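PDB 2QZC: transcriptional activator TenA-1 from Sulfolobus solfataricus P2, which is a TenA-family protein of heme oxygenase-like fold that probably acts as a thiaminase, cleaving thiamin or related pyrimidine compounds. Local coordinates for residues L36-Q47 with F202-T212. Numbering follows the deposited sequence.
Sequences LPLDIFRYYLIQ and FWDASLRKDPT
Tyr43 lies against the Schellman turn that ends helix 186-208, where Lys209 has positive phi. This turn meets the start of helix 38-63 in the all-helical, heme oxygenase-like fold of the TenA family. Lys209 CA sits over one face of the Tyr43 ring, 3.8 Å from its centroid, a CH-pi contact. Ser206 OG lies at the ring edge, in its plane, 3.6 Å from Tyr43 CD1. Tyr43 OH donates a hydrogen bond to Asp210 O (2.6 Å), and this donor is tilted out of the carbonyl plane. Asn109 ND2 also hydrogen-bonds to Tyr43 OH. Swinging CG anti to the backbone nitrogen (chi1 174°) carries the Tyr43 ring across to the turn. A phenylalanine in its place would probably keep the ring packing but leave Asp210 O without this donor and the segment 210-212 less firmly held. Beside the ring, the Lys209 chain bends at chi3 and reaches Asp39. In one of the two conformers of Asp39, Lys209 NZ forms a salt bridge with Asp39 OD2 (2.9 Å), on its anti lone pair. At the next residue, also in one of two conformers, Ile40 CG2 rests on Ser206 O.

On the buried side, Tyr44 CE1 meets Trp203 CZ3 at 3.4 Å. The Tyr44 ring and the six-membered ring of Trp203 meet obliquely, planes at 36°. The side chain of Phe202 runs at about a right angle to that of Tyr44, and its CZ also touches Gln47 CB. Tyr44 OH goes on to hydrogen-bond with Tyr141, while Asn109 and Asn112 hold Gln47 OE1. The ring of Trp203 stacks on Phe27 of helix 26-32. Within the turn itself, Arg208 grips Asp210 side-on, with one nitrogen to each carboxylate oxygen. In this salt bridge Arg208 NE lies 2.8 Å from Asp210 OD1, and its N-H points almost straight at that oxygen (170°).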
ATOM      1  N   LEU A  36      19.047  25.148  16.965  1.00 18.11           N
ATOM      2  CA  LEU A  36      17.936  24.430  17.573  1.00 17.39           C
ATOM      3  C   LEU A  36      18.473  23.466  18.620  1.00 17.49           C
ATOM      4  O   LEU A  36      19.321  22.616  18.288  1.00 19.10           O
ATOM      5  CB  LEU A  36      17.135  23.621  16.525  1.00 17.35           C
ATOM      6  CG  LEU A  36      15.845  22.948  17.028  1.00 18.51           C
ATOM      7  CD1 LEU A  36      14.776  24.016  17.289  1.00 19.47           C
ATOM      8  CD2 LEU A  36      15.357  21.901  15.996  1.00 17.96           C
ATOM      9  N   PRO A  37      17.993  23.569  19.873  1.00 18.28           N
ATOM     10  CA  PRO A  37      18.466  22.617  20.858  1.00 19.40           C
ATOM     11  C   PRO A  37      18.137  21.164  20.503  1.00 20.23           C
ATOM     12  O   PRO A  37      17.011  20.879  20.047  1.00 18.95           O
ATOM     13  CB  PRO A  37      17.722  23.026  22.127  1.00 21.51           C
ATOM     14  CG  PRO A  37      17.370  24.420  21.942  1.00 22.00           C
ATOM     15  CD  PRO A  37      17.063  24.536  20.473  1.00 19.52           C
ATOM     16  N   LEU A  38      19.080  20.256  20.703  1.00 19.85           N
ATOM     17  CA  LEU A  38      18.838  18.850  20.400  1.00 19.52           C
ATOM     18  C   LEU A  38      17.677  18.231  21.182  1.00 19.50           C
ATOM     19  O   LEU A  38      17.020  17.321  20.630  1.00 19.71           O
ATOM     20  CB  LEU A  38      20.123  18.000  20.472  1.00 20.89           C
ATOM     21  CG  LEU A  38      21.165  18.227  19.364  1.00 25.27           C
ATOM     22  CD1 LEU A  38      22.352  17.283  19.682  1.00 26.08           C
ATOM     23  CD2 LEU A  38      20.670  17.957  17.948  1.00 26.96           C
ATOM     24  N   ASP A  39      17.379  18.690  22.398  1.00 19.78           N
ATOM     25  CA  ASP A  39      16.215  18.156  23.158  0.50 20.21           C
ATOM     26  C   ASP A  39      14.890  18.461  22.432  1.00 19.93           C
ATOM     27  O   ASP A  39      13.943  17.648  22.497  1.00 20.17           O
ATOM     28  CB  ASP A  39      16.132  18.629  24.632  0.50 20.33           C
ATOM     29  CG  ASP A  39      15.740  20.115  24.792  0.50 21.44           C
ATOM     30  OD1 ASP A  39      16.486  20.988  24.302  0.50 24.27           O
ATOM     31  OD2 ASP A  39      14.706  20.428  25.438  0.50 23.32           O
ATOM     32  N   ILE A  40      14.823  19.624  21.771  1.00 17.50           N
ATOM     33  CA  ILE A  40      13.626  19.993  21.007  0.50 16.02           C
ATOM     34  C   ILE A  40      13.568  19.135  19.764  1.00 18.04           C
ATOM     35  O   ILE A  40      12.477  18.641  19.389  1.00 17.31           O
ATOM     36  CB  ILE A  40      13.563  21.493  20.713  0.50 16.91           C
ATOM     37  CG1 ILE A  40      13.271  22.222  22.033  0.50 18.18           C
ATOM     38  CG2 ILE A  40      12.489  21.822  19.654  0.50 15.98           C
ATOM     39  CD1 ILE A  40      13.261  23.731  21.933  0.50 19.78           C
ATOM     40  N   PHE A  41      14.702  18.939  19.088  1.00 16.70           N
ATOM     41  CA  PHE A  41      14.691  18.080  17.905  1.00 16.58           C
ATOM     42  C   PHE A  41      14.306  16.648  18.255  1.00 17.11           C
ATOM     43  O   PHE A  41      13.574  15.981  17.496  1.00 17.14           O
ATOM     44  CB  PHE A  41      16.056  18.080  17.216  1.00 18.22           C
ATOM     45  CG  PHE A  41      16.057  17.348  15.899  1.00 18.26           C
ATOM     46  CD1 PHE A  41      15.340  17.859  14.823  1.00 19.01           C
ATOM     47  CD2 PHE A  41      16.842  16.226  15.712  1.00 20.07           C
ATOM     48  CE1 PHE A  41      15.353  17.214  13.605  1.00 18.73           C
ATOM     49  CE2 PHE A  41      16.857  15.594  14.479  1.00 22.34           C
ATOM     50  CZ  PHE A  41      16.130  16.115  13.434  1.00 19.44           C
ATOM     51  N   ARG A  42      14.734  16.155  19.421  1.00 17.21           N
ATOM     52  CA  ARG A  42      14.386  14.815  19.869  1.00 18.18           C
ATOM     53  C   ARG A  42      12.872  14.703  20.073  1.00 17.67           C
ATOM     54  O   ARG A  42      12.256  13.740  19.612  1.00 16.84           O
ATOM     55  CB  ARG A  42      15.126  14.464  21.155  1.00 18.77           C
ATOM     56  CG  ARG A  42      14.888  13.085  21.600  1.00 18.99           C
ATOM     57  CD  ARG A  42      15.684  12.700  22.861  1.00 23.16           C
ATOM     58  NE  ARG A  42      15.369  11.322  23.240  1.00 24.72           N
ATOM     59  CZ  ARG A  42      14.389  10.950  24.067  1.00 21.67           C
ATOM     60  NH1 ARG A  42      13.597  11.828  24.663  1.00 24.67           N
ATOM     61  NH2 ARG A  42      14.209   9.655  24.305  1.00 27.24           N
ATOM     62  N   TYR A  43      12.286  15.699  20.729  1.00 16.27           N
ATOM     63  CA  TYR A  43      10.834  15.751  20.966  1.00 16.28           C
ATOM     64  C   TYR A  43      10.127  15.664  19.597  1.00 16.14           C
ATOM     65  O   TYR A  43       9.152  14.872  19.404  1.00 15.05           O
ATOM     66  CB  TYR A  43      10.453  17.060  21.640  1.00 17.26           C
ATOM     67  CG  TYR A  43       8.972  17.276  21.799  1.00 15.84           C
ATOM     68  CD1 TYR A  43       8.195  17.734  20.741  1.00 14.94           C
ATOM     69  CD2 TYR A  43       8.325  16.989  23.003  1.00 15.31           C
ATOM     70  CE1 TYR A  43       6.843  17.928  20.888  1.00 15.64           C
ATOM     71  CE2 TYR A  43       6.946  17.190  23.164  1.00 15.68           C
ATOM     72  CZ  TYR A  43       6.208  17.653  22.077  1.00 15.69           C
ATOM     73  OH  TYR A  43       4.855  17.858  22.200  1.00 16.15           O
ATOM     74  N   TYR A  44      10.594  16.486  18.650  1.00 14.92           N
ATOM     75  CA  TYR A  44      10.039  16.521  17.279  1.00 14.98           C
ATOM     76  C   TYR A  44      10.112  15.142  16.619  1.00 14.34           C
ATOM     77  O   TYR A  44       9.143  14.642  16.003  1.00 15.40           O
ATOM     78  CB  TYR A  44      10.763  17.586  16.403  1.00 16.01           C
ATOM     79  CG  TYR A  44      10.579  17.353  14.921  1.00 15.42           C
ATOM     80  CD1 TYR A  44       9.373  17.675  14.291  1.00 16.98           C
ATOM     81  CD2 TYR A  44      11.592  16.781  14.166  1.00 15.79           C
ATOM     82  CE1 TYR A  44       9.200  17.388  12.938  1.00 15.69           C
ATOM     83  CE2 TYR A  44      11.435  16.527  12.817  1.00 16.53           C
ATOM     84  CZ  TYR A  44      10.233  16.823  12.214  1.00 18.30           C
ATOM     85  OH  TYR A  44      10.075  16.519  10.871  1.00 19.71           O
ATOM     86  N   LEU A  45      11.294  14.519  16.667  1.00 14.99           N
ATOM     87  CA  LEU A  45      11.494  13.225  16.008  1.00 15.95           C
ATOM     88  C   LEU A  45      10.574  12.150  16.544  1.00 15.40           C
ATOM     89  O   LEU A  45      10.108  11.270  15.765  1.00 16.02           O
ATOM     90  CB  LEU A  45      12.931  12.714  16.124  1.00 17.98           C
ATOM     91  CG  LEU A  45      13.903  13.287  15.122  1.00 21.87           C
ATOM     92  CD1 LEU A  45      15.258  12.591  15.401  1.00 25.43           C
ATOM     93  CD2 LEU A  45      13.479  13.128  13.619  1.00 20.57           C
ATOM     94  N   ILE A  46      10.305  12.183  17.841  1.00 15.31           N
ATOM     95  CA  ILE A  46       9.396  11.219  18.441  1.00 15.32           C
ATOM     96  C   ILE A  46       7.976  11.456  17.914  1.00 15.65           C
ATOM     97  O   ILE A  46       7.310  10.521  17.428  1.00 16.45           O
ATOM     98  CB  ILE A  46       9.443  11.268  19.958  1.00 16.92           C
ATOM     99  CG1 ILE A  46      10.825  10.814  20.476  1.00 17.06           C
ATOM    100  CG2 ILE A  46       8.341  10.398  20.574  1.00 16.89           C
ATOM    101  CD1 ILE A  46      11.036  11.192  21.984  1.00 17.00           C
ATOM    102  N   GLN A  47       7.536  12.719  17.895  1.00 14.05           N
ATOM    103  CA  GLN A  47       6.211  13.013  17.320  1.00 13.42           C
ATOM    104  C   GLN A  47       6.150  12.647  15.845  1.00 14.46           C
ATOM    105  O   GLN A  47       5.132  12.115  15.367  1.00 14.67           O
ATOM    106  CB  GLN A  47       5.839  14.500  17.500  1.00 14.23           C
ATOM    107  CG  GLN A  47       5.571  14.875  18.936  1.00 15.64           C
ATOM    108  CD  GLN A  47       4.474  14.082  19.595  1.00 14.28           C
ATOM    109  OE1 GLN A  47       3.325  14.090  19.124  1.00 14.37           O
ATOM    110  NE2 GLN A  47       4.823  13.330  20.666  1.00 15.09           N
ATOM    111  N   PHE A 202       2.580  22.029  14.069  1.00 13.46           N
ATOM    112  CA  PHE A 202       3.466  20.894  14.437  1.00 14.42           C
ATOM    113  C   PHE A 202       4.850  21.399  14.871  1.00 14.65           C
ATOM    114  O   PHE A 202       5.386  20.965  15.898  1.00 16.50           O
ATOM    115  CB  PHE A 202       3.585  19.921  13.236  1.00 14.99           C
ATOM    116  CG  PHE A 202       4.014  18.529  13.600  1.00 15.43           C
ATOM    117  CD1 PHE A 202       5.343  18.204  13.793  1.00 15.33           C
ATOM    118  CD2 PHE A 202       3.063  17.524  13.735  1.00 17.18           C
ATOM    119  CE1 PHE A 202       5.715  16.865  14.201  1.00 16.81           C
ATOM    120  CE2 PHE A 202       3.432  16.224  14.060  1.00 20.35           C
ATOM    121  CZ  PHE A 202       4.748  15.914  14.312  1.00 17.16           C
ATOM    122  N   TRP A 203       5.379  22.354  14.117  1.00 14.51           N
ATOM    123  CA  TRP A 203       6.673  22.950  14.492  1.00 14.91           C
ATOM    124  C   TRP A 203       6.516  23.767  15.769  1.00 16.82           C
ATOM    125  O   TRP A 203       7.407  23.744  16.621  1.00 16.99           O
ATOM    126  CB  TRP A 203       7.192  23.878  13.412  1.00 16.90           C
ATOM    127  CG  TRP A 203       7.489  23.440  12.041  1.00 22.53           C
ATOM    128  CD1 TRP A 203       7.074  24.076  10.899  1.00 21.95           C
ATOM    129  CD2 TRP A 203       8.331  22.369  11.613  1.00 14.58           C
ATOM    130  NE1 TRP A 203       7.618  23.478   9.808  1.00 20.52           N
ATOM    131  CE2 TRP A 203       8.355  22.405  10.200  1.00 20.00           C
ATOM    132  CE3 TRP A 203       9.049  21.353  12.292  1.00 22.42           C
ATOM    133  CZ2 TRP A 203       9.071  21.460   9.410  1.00 21.04           C
ATOM    134  CZ3 TRP A 203       9.749  20.446  11.543  1.00 20.76           C
ATOM    135  CH2 TRP A 203       9.761  20.520  10.079  1.00 20.53           C
ATOM    136  N   ASP A 204       5.436  24.547  15.892  1.00 15.44           N
ATOM    137  CA  ASP A 204       5.093  25.350  17.107  0.50 15.50           C
ATOM    138  C   ASP A 204       5.112  24.439  18.360  1.00 16.34           C
ATOM    139  O   ASP A 204       5.682  24.750  19.418  1.00 16.43           O
ATOM    140  CB  ASP A 204       3.640  25.967  17.074  0.50 15.32           C
ATOM    141  CG  ASP A 204       3.374  27.095  16.007  0.50 16.68           C
ATOM    142  OD1 ASP A 204       4.335  27.689  15.513  0.50 15.71           O
ATOM    143  OD2 ASP A 204       2.145  27.363  15.667  0.50 17.74           O
ATOM    144  N   ALA A 205       4.415  23.318  18.247  1.00 14.49           N
ATOM    145  CA  ALA A 205       4.237  22.385  19.356  1.00 14.24           C
ATOM    146  C   ALA A 205       5.552  21.741  19.784  1.00 15.60           C
ATOM    147  O   ALA A 205       5.740  21.439  20.981  1.00 16.49           O
ATOM    148  CB  ALA A 205       3.199  21.317  18.988  1.00 15.44           C
ATOM    149  N   SER A 206       6.467  21.558  18.826  1.00 16.22           N
ATOM    150  CA  SER A 206       7.791  21.019  19.124  1.00 17.26           C
ATOM    151  C   SER A 206       8.635  22.093  19.829  1.00 16.72           C
ATOM    152  O   SER A 206       9.303  21.781  20.817  1.00 16.47           O
ATOM    153  CB  SER A 206       8.461  20.452  17.877  1.00 17.08           C
ATOM    154  OG  SER A 206       7.880  19.202  17.510  1.00 19.46           O
ATOM    155  N   LEU A 207       8.631  23.342  19.348  1.00 15.61           N
ATOM    156  CA  LEU A 207       9.383  24.411  20.055  1.00 17.94           C
ATOM    157  C   LEU A 207       8.946  24.556  21.520  1.00 21.31           C
ATOM    158  O   LEU A 207       9.767  24.812  22.397  1.00 21.44           O
ATOM    159  CB  LEU A 207       9.269  25.744  19.299  1.00 16.94           C
ATOM    160  CG  LEU A 207       9.957  25.845  17.952  1.00 16.31           C
ATOM    161  CD1 LEU A 207       9.652  27.205  17.271  1.00 19.29           C
ATOM    162  CD2 LEU A 207      11.472  25.643  18.078  1.00 18.33           C
ATOM    163  N   ARG A 208       7.657  24.360  21.794  1.00 18.43           N
ATOM    164  CA  ARG A 208       7.100  24.467  23.136  1.00 18.58           C
ATOM    165  C   ARG A 208       7.203  23.173  23.934  1.00 21.23           C
ATOM    166  O   ARG A 208       6.953  23.187  25.153  1.00 21.10           O
ATOM    167  CB  ARG A 208       5.612  24.823  23.059  1.00 19.76           C
ATOM    168  CG  ARG A 208       5.281  26.194  22.487  1.00 20.16           C
ATOM    169  CD  ARG A 208       3.827  26.526  22.716  1.00 20.22           C
ATOM    170  NE  ARG A 208       2.930  25.603  22.012  1.00 18.84           N
ATOM    171  CZ  ARG A 208       2.269  25.841  20.885  1.00 19.31           C
ATOM    172  NH1 ARG A 208       2.317  26.993  20.264  1.00 19.81           N
ATOM    173  NH2 ARG A 208       1.511  24.885  20.353  1.00 19.56           N
ATOM    174  N   LYS A 209       7.513  22.044  23.281  1.00 18.05           N
ATOM    175  CA  LYS A 209       7.425  20.721  23.880  1.00 16.41           C
ATOM    176  C   LYS A 209       6.058  20.545  24.550  1.00 17.37           C
ATOM    177  O   LYS A 209       5.955  20.258  25.746  1.00 20.03           O
ATOM    178  CB  LYS A 209       8.603  20.403  24.812  1.00 16.82           C
ATOM    179  CG  LYS A 209       9.925  20.367  24.062  1.00 18.89           C
ATOM    180  CD  LYS A 209      11.075  19.691  24.837  1.00 25.70           C
ATOM    181  CE  LYS A 209      11.311  20.294  26.173  1.00 32.69           C
ATOM    182  NZ  LYS A 209      12.338  19.433  26.887  1.00 34.39           N
ATOM    183  N   ASP A 210       4.994  20.681  23.750  1.00 16.50           N
ATOM    184  CA  ASP A 210       3.618  20.557  24.249  1.00 17.07           C
ATOM    185  C   ASP A 210       3.333  19.214  24.917  1.00 17.51           C
ATOM    186  O   ASP A 210       3.949  18.213  24.587  1.00 18.21           O
ATOM    187  CB  ASP A 210       2.588  20.723  23.140  1.00 16.62           C
ATOM    188  CG  ASP A 210       2.381  22.141  22.676  1.00 18.55           C
ATOM    189  OD1 ASP A 210       2.818  23.116  23.369  1.00 19.76           O
ATOM    190  OD2 ASP A 210       1.688  22.277  21.632  1.00 18.14           O
ATOM    191  N   PRO A 211       2.355  19.171  25.851  1.00 18.65           N
ATOM    192  CA  PRO A 211       1.993  17.906  26.498  1.00 20.03           C
ATOM    193  C   PRO A 211       1.657  16.776  25.523  1.00 19.48           C
ATOM    194  O   PRO A 211       0.858  16.968  24.609  1.00 20.10           O
ATOM    195  CB  PRO A 211       0.741  18.257  27.294  1.00 20.28           C
ATOM    196  CG  PRO A 211       0.920  19.716  27.619  1.00 24.15           C
ATOM    197  CD  PRO A 211       1.593  20.310  26.414  1.00 21.06           C
ATOM    198  N   THR A 212       2.238  15.616  25.765  1.00 18.25           N
ATOM    199  CA  THR A 212       2.065  14.438  24.913  1.00 16.97           C
ATOM    200  C   THR A 212       1.097  13.446  25.555  1.00 18.51           C
ATOM    201  O   THR A 212       1.444  12.312  25.838  1.00 20.68           O
ATOM    202  CB  THR A 212       3.429  13.834  24.603  1.00 18.60           C
ATOM    203  OG1 THR A 212       4.121  13.559  25.843  1.00 19.18           O
ATOM    204  CG2 THR A 212       4.316  14.772  23.745  1.00 18.52           C
TER